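Side-chain contacts in alpha-fucosidase (Bifidobacterium bifidum, PDB 2EAB), which probably hydrolyses alpha-1,2-linked L-fucose, the chain here being the catalytic piece of a longer membrane protein of Bifidobacterium bifidum: residues K368-L371 with E372-Y376; L355-Q359 with R360-T364; K285-Y288 with P289-R292. All blocks are in the same frame, centred on the assembly; numbering follows the deposited sequence.

Interaction 1. Residues K368-L371 with E372-Y376; sequences KREL and ETLVY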
loop_
_atom_site.group_PDB
_atom_site.type_symbol
_atom_site.label_atom_id
_atom_site.label_comp_id
_atom_site.label_asym_id
_atom_site.label_seq_id
_atom_site.Cartn_x
_atom_site.Cartn_y
_atom_site.Cartn_z
ATOM N N LYS A 368 21.679 -2.000 -14.833
ATOM C CA LYS A 368 20.944 -2.793 -13.843
ATOM C C LYS A 368 20.653 -1.958 -12.599
ATOM O O LYS A 368 19.531 -1.957 -12.092
ATOM C CB LYS A 368 21.697 -4.068 -13.456
ATOM C CG LYS A 368 21.714 -5.143 -14.538
ATOM C CD LYS A 368 22.242 -6.466 -14.005
ATOM C CE LYS A 368 21.218 -7.170 -13.114
ATOM N NZ LYS A 368 21.789 -8.367 -12.450
ATOM N N ARG A 369 21.657 -1.233 -12.116
ATOM C CA ARG A 369 21.462 -0.364 -10.962
ATOM C C ARG A 369 20.488 0.771 -11.270
ATOM O O ARG A 369 19.723 1.181 -10.396
ATOM C CB ARG A 369 22.797 0.175 -10.440
ATOM C CG ARG A 369 23.819 -0.901 -10.040
ATOM C CD ARG A 369 23.301 -1.907 -9.001
ATOM N NE ARG A 369 24.209 -3.052 -8.900
ATOM C CZ ARG A 369 23.962 -4.279 -9.362
ATOM N NH1 ARG A 369 22.808 -4.578 -9.946
ATOM N NH2 ARG A 369 24.874 -5.227 -9.221
ATOM N N GLU A 370 20.496 1.265 -12.507
ATOM C CA GLU A 370 19.512 2.271 -12.913
ATOM C C GLU A 370 18.080 1.750 -12.798
ATOM O O GLU A 370 17.234 2.409 -12.194
ATOM C CB GLU A 370 19.776 2.815 -14.320
ATOM C CG GLU A 370 18.733 3.859 -14.745
ATOM C CD GLU A 370 19.002 4.502 -16.094
ATOM O OE1 GLU A 370 20.054 4.219 -16.709
ATOM O OE2 GLU A 370 18.148 5.296 -16.540
ATOM N N LEU A 371 17.809 0.577 -13.364
ATOM C CA LEU A 371 16.449 0.035 -13.304
ATOM C C LEU A 371 16.029 -0.285 -11.869
ATOM O O LEU A 371 14.910 0.032 -11.457
ATOM C CB LEU A 371 16.278 -1.190 -14.211
ATOM C CG LEU A 371 14.821 -1.645 -14.389
ATOM C CD1 LEU A 371 13.960 -0.556 -15.021
ATOM C CD2 LEU A 371 14.724 -2.927 -15.193
ATOM N N GLU A 372 16.933 -0.886 -11.101
ATOM C CA GLU A 372 16.639 -1.242 -9.715
ATOM C C GLU A 372 16.339 -0.009 -8.861
ATOM O O GLU A 372 15.355 0.012 -8.110
ATOM C CB GLU A 372 17.784 -2.076 -9.130
ATOM C CG GLU A 372 17.887 -3.453 -9.784
ATOM C CD GLU A 372 19.268 -4.084 -9.712
ATOM O OE1 GLU A 372 20.140 -3.593 -8.954
ATOM O OE2 GLU A 372 19.475 -5.092 -10.424
ATOM N N THR A 373 17.163 1.027 -8.985
ATOM C CA THR A 373 16.921 2.246 -8.215
ATOM C C THR A 373 15.729 3.051 -8.731
ATOM O O THR A 373 15.038 3.695 -7.944
ATOM C CB THR A 373 18.178 3.141 -8.085
ATOM O OG1 THR A 373 18.649 3.523 -9.384
ATOM C CG2 THR A 373 19.284 2.424 -7.319
ATOM N N LEU A 374 15.469 3.008 -10.036
ATOM C CA LEU A 374 14.281 3.668 -10.572
ATOM C C LEU A 374 12.999 3.038 -10.050
ATOM O O LEU A 374 12.089 3.752 -9.637
ATOM C CB LEU A 374 14.270 3.663 -12.100
ATOM C CG LEU A 374 15.092 4.717 -12.842
ATOM C CD1 LEU A 374 14.988 4.482 -14.345
ATOM C CD2 LEU A 374 14.666 6.142 -12.484
ATOM N N VAL A 375 12.932 1.712 -10.074
ATOM C CA VAL A 375 11.753 1.015 -9.548
ATOM C C VAL A 375 11.579 1.326 -8.056
ATOM O O VAL A 375 10.467 1.610 -7.603
ATOM C CB VAL A 375 11.806 -0.503 -9.821
ATOM C CG1 VAL A 375 10.667 -1.227 -9.102
ATOM C CG2 VAL A 375 11.749 -0.764 -11.327
ATOM N N TYR A 376 12.682 1.302 -7.307
ATOM C CA TYR A 376 12.660 1.676 -5.897
ATOM C C TYR A 376 12.045 3.066 -5.699
ATOM O O TYR A 376 11.121 3.256 -4.898
ATOM C CB TYR A 376 14.078 1.640 -5.295
ATOM C CG TYR A 376 14.085 2.224 -3.905
ATOM C CD1 TYR A 376 13.673 1.461 -2.817
ATOM C CD2 TYR A 376 14.422 3.559 -3.687
ATOM C CE1 TYR A 376 13.639 2.000 -1.540
ATOM C CE2 TYR A 376 14.380 4.111 -2.414
ATOM C CZ TYR A 376 13.983 3.329 -1.348
ATOM O OH TYR A 376 13.939 3.882 -0.096
#

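Interaction 2. Residues L355-Q359 with R360-T364; sequences LKAYQ and RGSAT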
loop_
_atom_site.group_PDB
_atom_site.type_symbol
_atom_site.label_atom_id
_atom_site.label_comp_id
_atom_site.label_asym_id
_atom_site.label_seq_id
_atom_site.Cartn_x
_atom_site.Cartn_y
_atom_site.Cartn_z
ATOM N N LEU A 355 14.461 -1.588 -19.625
ATOM C CA LEU A 355 13.740 -2.768 -19.169
ATOM C C LEU A 355 14.014 -3.971 -20.074
ATOM O O LEU A 355 14.273 -5.070 -19.591
ATOM C CB LEU A 355 12.237 -2.481 -19.076
ATOM C CG LEU A 355 11.331 -3.659 -18.708
ATOM C CD1 LEU A 355 11.627 -4.184 -17.299
ATOM C CD2 LEU A 355 9.870 -3.260 -18.841
ATOM N N LYS A 356 13.973 -3.745 -21.387
ATOM C CA LYS A 356 14.217 -4.807 -22.359
ATOM C C LYS A 356 15.619 -5.399 -22.204
ATOM O O LYS A 356 15.782 -6.617 -22.227
ATOM C CB LYS A 356 13.997 -4.293 -23.782
ATOM C CG LYS A 356 13.849 -5.391 -24.821
ATOM C CD LYS A 356 13.374 -4.821 -26.148
ATOM C CE LYS A 356 13.126 -5.917 -27.169
ATOM N NZ LYS A 356 12.593 -5.357 -28.444
ATOM N N ALA A 357 16.619 -4.536 -22.035
ATOM C CA ALA A 357 18.002 -4.978 -21.839
ATOM C C ALA A 357 18.144 -5.783 -20.545
ATOM O O ALA A 357 18.830 -6.803 -20.510
ATOM C CB ALA A 357 18.952 -3.790 -21.843
ATOM N N TYR A 358 17.483 -5.321 -19.485
ATOM C CA TYR A 358 17.484 -6.027 -18.207
ATOM C C TYR A 358 16.887 -7.427 -18.378
ATOM O O TYR A 358 17.444 -8.407 -17.889
ATOM C CB TYR A 358 16.699 -5.224 -17.174
ATOM C CG TYR A 358 16.953 -5.585 -15.726
ATOM C CD1 TYR A 358 17.829 -4.828 -14.943
ATOM C CD2 TYR A 358 16.290 -6.653 -15.123
ATOM C CE1 TYR A 358 18.047 -5.137 -13.602
ATOM C CE2 TYR A 358 16.506 -6.974 -13.789
ATOM C CZ TYR A 358 17.383 -6.214 -13.036
ATOM O OH TYR A 358 17.583 -6.540 -11.716
ATOM N N GLN A 359 15.766 -7.509 -19.094
ATOM C CA GLN A 359 15.084 -8.781 -19.353
ATOM C C GLN A 359 15.932 -9.743 -20.185
ATOM O O GLN A 359 15.919 -10.950 -19.951
ATOM C CB GLN A 359 13.741 -8.545 -20.054
ATOM C CG GLN A 359 12.682 -7.909 -19.160
ATOM C CD GLN A 359 11.455 -7.431 -19.918
ATOM O OE1 GLN A 359 11.543 -6.981 -21.063
ATOM N NE2 GLN A 359 10.299 -7.501 -19.263
ATOM N N ARG A 360 16.662 -9.193 -21.153
ATOM C CA ARG A 360 17.463 -10.000 -22.075
ATOM C C ARG A 360 18.844 -10.347 -21.517
ATOM O O ARG A 360 19.540 -11.213 -22.057
ATOM C CB ARG A 360 17.585 -9.299 -23.430
ATOM C CG ARG A 360 16.275 -9.246 -24.209
ATOM C CD ARG A 360 16.400 -8.449 -25.500
ATOM N NE ARG A 360 17.323 -9.069 -26.452
ATOM C CZ ARG A 360 16.985 -10.006 -27.335
ATOM N NH1 ARG A 360 15.737 -10.456 -27.401
ATOM N NH2 ARG A 360 17.903 -10.499 -28.155
ATOM N N GLY A 361 19.232 -9.673 -20.437
ATOM C CA GLY A 361 20.525 -9.907 -19.799
ATOM C C GLY A 361 21.672 -9.180 -20.473
ATOM O O GLY A 361 22.831 -9.571 -20.320
ATOM N N SER A 362 21.354 -8.123 -21.215
ATOM C CA SER A 362 22.369 -7.327 -21.907
ATOM C C SER A 362 22.618 -5.977 -21.227
ATOM O O SER A 362 23.448 -5.186 -21.687
ATOM C CB SER A 362 21.987 -7.126 -23.377
ATOM O OG SER A 362 20.791 -6.376 -23.496
ATOM N N ALA A 363 21.902 -5.715 -20.135
ATOM C CA ALA A 363 22.110 -4.494 -19.362
ATOM C C ALA A 363 23.457 -4.544 -18.644
ATOM O O ALA A 363 23.814 -5.561 -18.044
ATOM C CB ALA A 363 20.979 -4.290 -18.361
ATOM N N THR A 364 24.195 -3.439 -18.717
ATOM C CA THR A 364 25.451 -3.294 -17.982
ATOM C C THR A 364 25.145 -3.170 -16.494
ATOM O O THR A 364 23.992 -2.955 -16.105
ATOM C CB THR A 364 26.208 -2.026 -18.403
ATOM O OG1 THR A 364 25.429 -0.877 -18.050
ATOM C CG2 THR A 364 26.497 -2.019 -19.907
#

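Interaction 3. Residues K285-Y288 with P289-R292; sequences KQKY and PSYR. With EDO (1,2-ethanediol), chain H.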
loop_
_atom_site.group_PDB
_atom_site.type_symbol
_atom_site.label_atom_id
_atom_site.label_comp_id
_atom_site.label_asym_id
_atom_site.label_seq_id
_atom_site.Cartn_x
_atom_site.Cartn_y
_atom_site.Cartn_z
ATOM N N LYS A 285 -18.368 11.581 1.047
ATOM C CA LYS A 285 -17.700 11.843 2.319
ATOM C C LYS A 285 -17.565 10.525 3.052
ATOM O O LYS A 285 -18.476 9.703 3.019
ATOM C CB LYS A 285 -18.480 12.854 3.163
ATOM C CG LYS A 285 -17.719 13.396 4.369
ATOM C CD LYS A 285 -18.515 14.489 5.074
ATOM C CE LYS A 285 -17.861 14.954 6.374
ATOM N NZ LYS A 285 -16.500 15.516 6.167
ATOM N N GLN A 286 -16.434 10.324 3.721
ATOM C CA GLN A 286 -16.257 9.129 4.536
ATOM C C GLN A 286 -16.945 9.383 5.875
ATOM O O GLN A 286 -16.310 9.793 6.860
ATOM C CB GLN A 286 -14.783 8.761 4.708
ATOM C CG GLN A 286 -14.619 7.372 5.322
ATOM C CD GLN A 286 -13.188 6.891 5.378
ATOM O OE1 GLN A 286 -12.238 7.655 5.190
ATOM N NE2 GLN A 286 -13.023 5.610 5.641
ATOM N N LYS A 287 -18.258 9.165 5.872
ATOM C CA LYS A 287 -19.131 9.503 6.987
ATOM C C LYS A 287 -20.273 8.498 7.004
ATOM O O LYS A 287 -21.155 8.541 6.153
ATOM C CB LYS A 287 -19.677 10.931 6.825
ATOM C CG LYS A 287 -20.553 11.394 7.988
ATOM C CD LYS A 287 -20.945 12.865 7.889
ATOM C CE LYS A 287 -22.409 13.047 7.530
ATOM N NZ LYS A 287 -22.910 14.394 7.937
ATOM N N TYR A 288 -20.243 7.585 7.966
ATOM C CA TYR A 288 -21.261 6.548 8.094
ATOM C C TYR A 288 -22.522 7.161 8.707
ATOM O O TYR A 288 -22.410 7.933 9.658
ATOM C CB TYR A 288 -20.734 5.418 8.991
ATOM C CG TYR A 288 -21.744 4.327 9.242
ATOM C CD1 TYR A 288 -21.860 3.245 8.367
ATOM C CD2 TYR A 288 -22.594 4.380 10.350
ATOM C CE1 TYR A 288 -22.797 2.248 8.580
ATOM C CE2 TYR A 288 -23.527 3.390 10.580
ATOM C CZ TYR A 288 -23.623 2.328 9.697
ATOM O OH TYR A 288 -24.564 1.360 9.942
ATOM N N PRO A 289 -23.725 6.790 8.214
ATOM C CA PRO A 289 -24.036 5.851 7.137
ATOM C C PRO A 289 -24.291 6.424 5.739
ATOM O O PRO A 289 -24.439 5.643 4.805
ATOM C CB PRO A 289 -25.322 5.203 7.643
ATOM C CG PRO A 289 -26.031 6.345 8.308
ATOM C CD PRO A 289 -24.957 7.241 8.896
ATOM N N SER A 290 -24.365 7.747 5.589
ATOM C CA SER A 290 -24.818 8.339 4.317
ATOM C C SER A 290 -23.727 8.504 3.266
ATOM O O SER A 290 -24.018 8.553 2.073
ATOM C CB SER A 290 -25.489 9.691 4.555
ATOM O OG SER A 290 -24.534 10.689 4.876
ATOM N N TYR A 291 -22.485 8.627 3.723
ATOM C CA TYR A 291 -21.318 8.790 2.848
ATOM C C TYR A 291 -21.448 9.920 1.820
ATOM O O TYR A 291 -20.998 9.793 0.679
ATOM C CB TYR A 291 -20.930 7.464 2.179
ATOM C CG TYR A 291 -20.434 6.448 3.180
ATOM C CD1 TYR A 291 -19.093 6.392 3.530
ATOM C CD2 TYR A 291 -21.317 5.566 3.800
ATOM C CE1 TYR A 291 -18.635 5.470 4.467
ATOM C CE2 TYR A 291 -20.874 4.637 4.736
ATOM C CZ TYR A 291 -19.536 4.597 5.070
ATOM O OH TYR A 291 -19.118 3.673 6.004
ATOM N N ARG A 292 -22.041 11.035 2.248
ATOM C CA ARG A 292 -22.179 12.228 1.406
ATOM C C ARG A 292 -21.888 13.499 2.189
ATOM O O ARG A 292 -22.091 13.544 3.401
ATOM C CB ARG A 292 -23.588 12.327 0.807
ATOM C CG ARG A 292 -23.993 11.179 -0.105
ATOM C CD ARG A 292 -23.158 11.141 -1.382
ATOM N NE ARG A 292 -23.681 10.172 -2.346
ATOM C CZ ARG A 292 -23.369 8.880 -2.368
ATOM N NH1 ARG A 292 -22.523 8.371 -1.475
ATOM N NH2 ARG A 292 -23.908 8.090 -3.285
HETATM C C1 EDO H . -17.043 6.179 8.321
HETATM O O1 EDO H . -17.272 5.219 9.370
HETATM C C2 EDO H . -16.955 7.656 8.860
HETATM O O2 EDO H . -18.093 7.871 9.683
HETATM O O HOH W 1 -24.109 14.785 5.128
#

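Interaction 1. Residues K368-L371 with E372-Y376
E372 sends its carboxylate back along helix 365-386 to meet the guanidinium of R369. The two side chains run side by side and point the same way. Their flat groups lie 22° apart. R369 NH1 reaches E372 OE1 at 3.0 Å in a salt bridge. Its hydrogen bond is weak, since the N-H is well off line at 130°. The CB of R369 starts out away from E372. A bend at chi2 (-56°) turns the chain round and brings NH1 over. K368 NZ lies 4.5 Å from E372 OE2, too far for a salt bridge, and pairs instead with E746. E372 OE2 also bonds to the hydroxyls of Y742 and Y358, and OE1 takes the indole N-H of W809. This buried carboxylate thus has two partners on each oxygen, one of OE1's being weak, which would probably favour its charged form. L371 O accepts the regular helical bond from V375 N at 2.9 Å. L371 CD1 also packs on V375 CG2 at 4.3 Å. R369 O holds two donors from opposite faces of its plane, T373 N at 2.9 Å and T373 OG1 at 2.8 Å. L371 packs against L354 and Y358 of helix 351-360. Helix 738-751 covers the same helix at L371, E372 and V375 through L749.

Interaction 2. Residues L355-Q359 with R360-T364
A Schellman motif ends helix 351-360, and G361 folds the chain back over A357 and Y358. A357 O is the main acceptor. It takes S362 N at 2.9 Å, the 6-to-1 bond of the motif. The G361 N-H also bonds to it, but weakly, with an angle of only 122°. A363 N adds a third, weak bond at 3.3 Å. The inner bond of the motif, G361 N to Y358 O, is long and weak at 3.4 Å. G361 is the C-prime residue, and its positive phi (82°) is what reverses the chain, a backbone turn that glycine adopts more readily than other residues. The last regular bond of the helix runs from R360 N to K356 O at 2.9 Å.

The returning chain is packed by small groups. A363 CB points at the helix and sits 4.1 Å from A357 CB. S362 OG stands between its own backbone N and carbonyl carbon (chi1 64°), which lays it 3.6 Å from A357 CB. On the exposed flank K356 and R360 run side by side, pointing the same way, with K356 CG 4.0 Å from R360 CD. Their charged ends stay apart. The ring of Y358 leaves the turn and packs on helix 738-751, its hydroxyl turned to E372. T364 then caps the start of helix 365-386 with its side chain.

Interaction 3. Residues K285-Y288 with P289-R292
Y291 lies under the backbone of K287 and Y288, inside a tight loop that turns through a cis peptide bond before P289. Y288 and P289 form the corner of this type VI turn. The loop follows strand 273-282 of the large antiparallel sheet and leads to helix 297-314. Y291 N closes it by bonding to K287 O at 2.8 Å. The ring of Y291 stands beside that N (chi1 -66°), which slides it beneath the same carbonyl. Y291 CB meets K285 O at 3.4 Å. CG lies below K287 O, which sits over one face of the ring, toward the rim. Y291 CD1 comes 3.4 Å from K285 O, and CE1 is near K287 N. On the other rim Y291 CE2 touches Y288 CA at 3.9 Å. Y291 OH arrives at the edge of the Y288 ring, in its plane, 3.6 Å from Y288 CD1. With an alanine here the phenol is gone, and the K287-Y288 backbone would probably lose the ring packed against it, and the Y288 CD1 edge its contact with the phenol oxygen. One face of the Y288 ring is covered by P289 CB, a CH-pi contact 3.7 Å from the centroid and 3° off the normal. Both tyrosines also pack on helix 452-463 at P454. Y288 N donates to O2 of a 1,2-ethanediol, probably from the crystallisation liquor. R292 NH1 donates to Y291 O at 3.0 Å, coming from above the carbonyl plane.

Interaction 3 comes first along the chain, then interaction 2, then interaction 1. Interactions 1 and 2 are neighbours, with centres 12 Å apart. Both lie in the family 95 catalytic range: interaction 2 ends helix 351-360 and interaction 1 lies on helix 365-386. Interaction 2 also makes the turn between these helices. L371 CD2 packs on the Y358 ring, so side chains join the two helices as well as the turn. Interaction 3 lies on the opposite side of the chain's centre, about 41 Å from interaction 1 and 49 Å from interaction 2, centre to centre. It belongs to the loop after strand 273-282 of the nine-stranded antiparallel sheet in the N-terminal part.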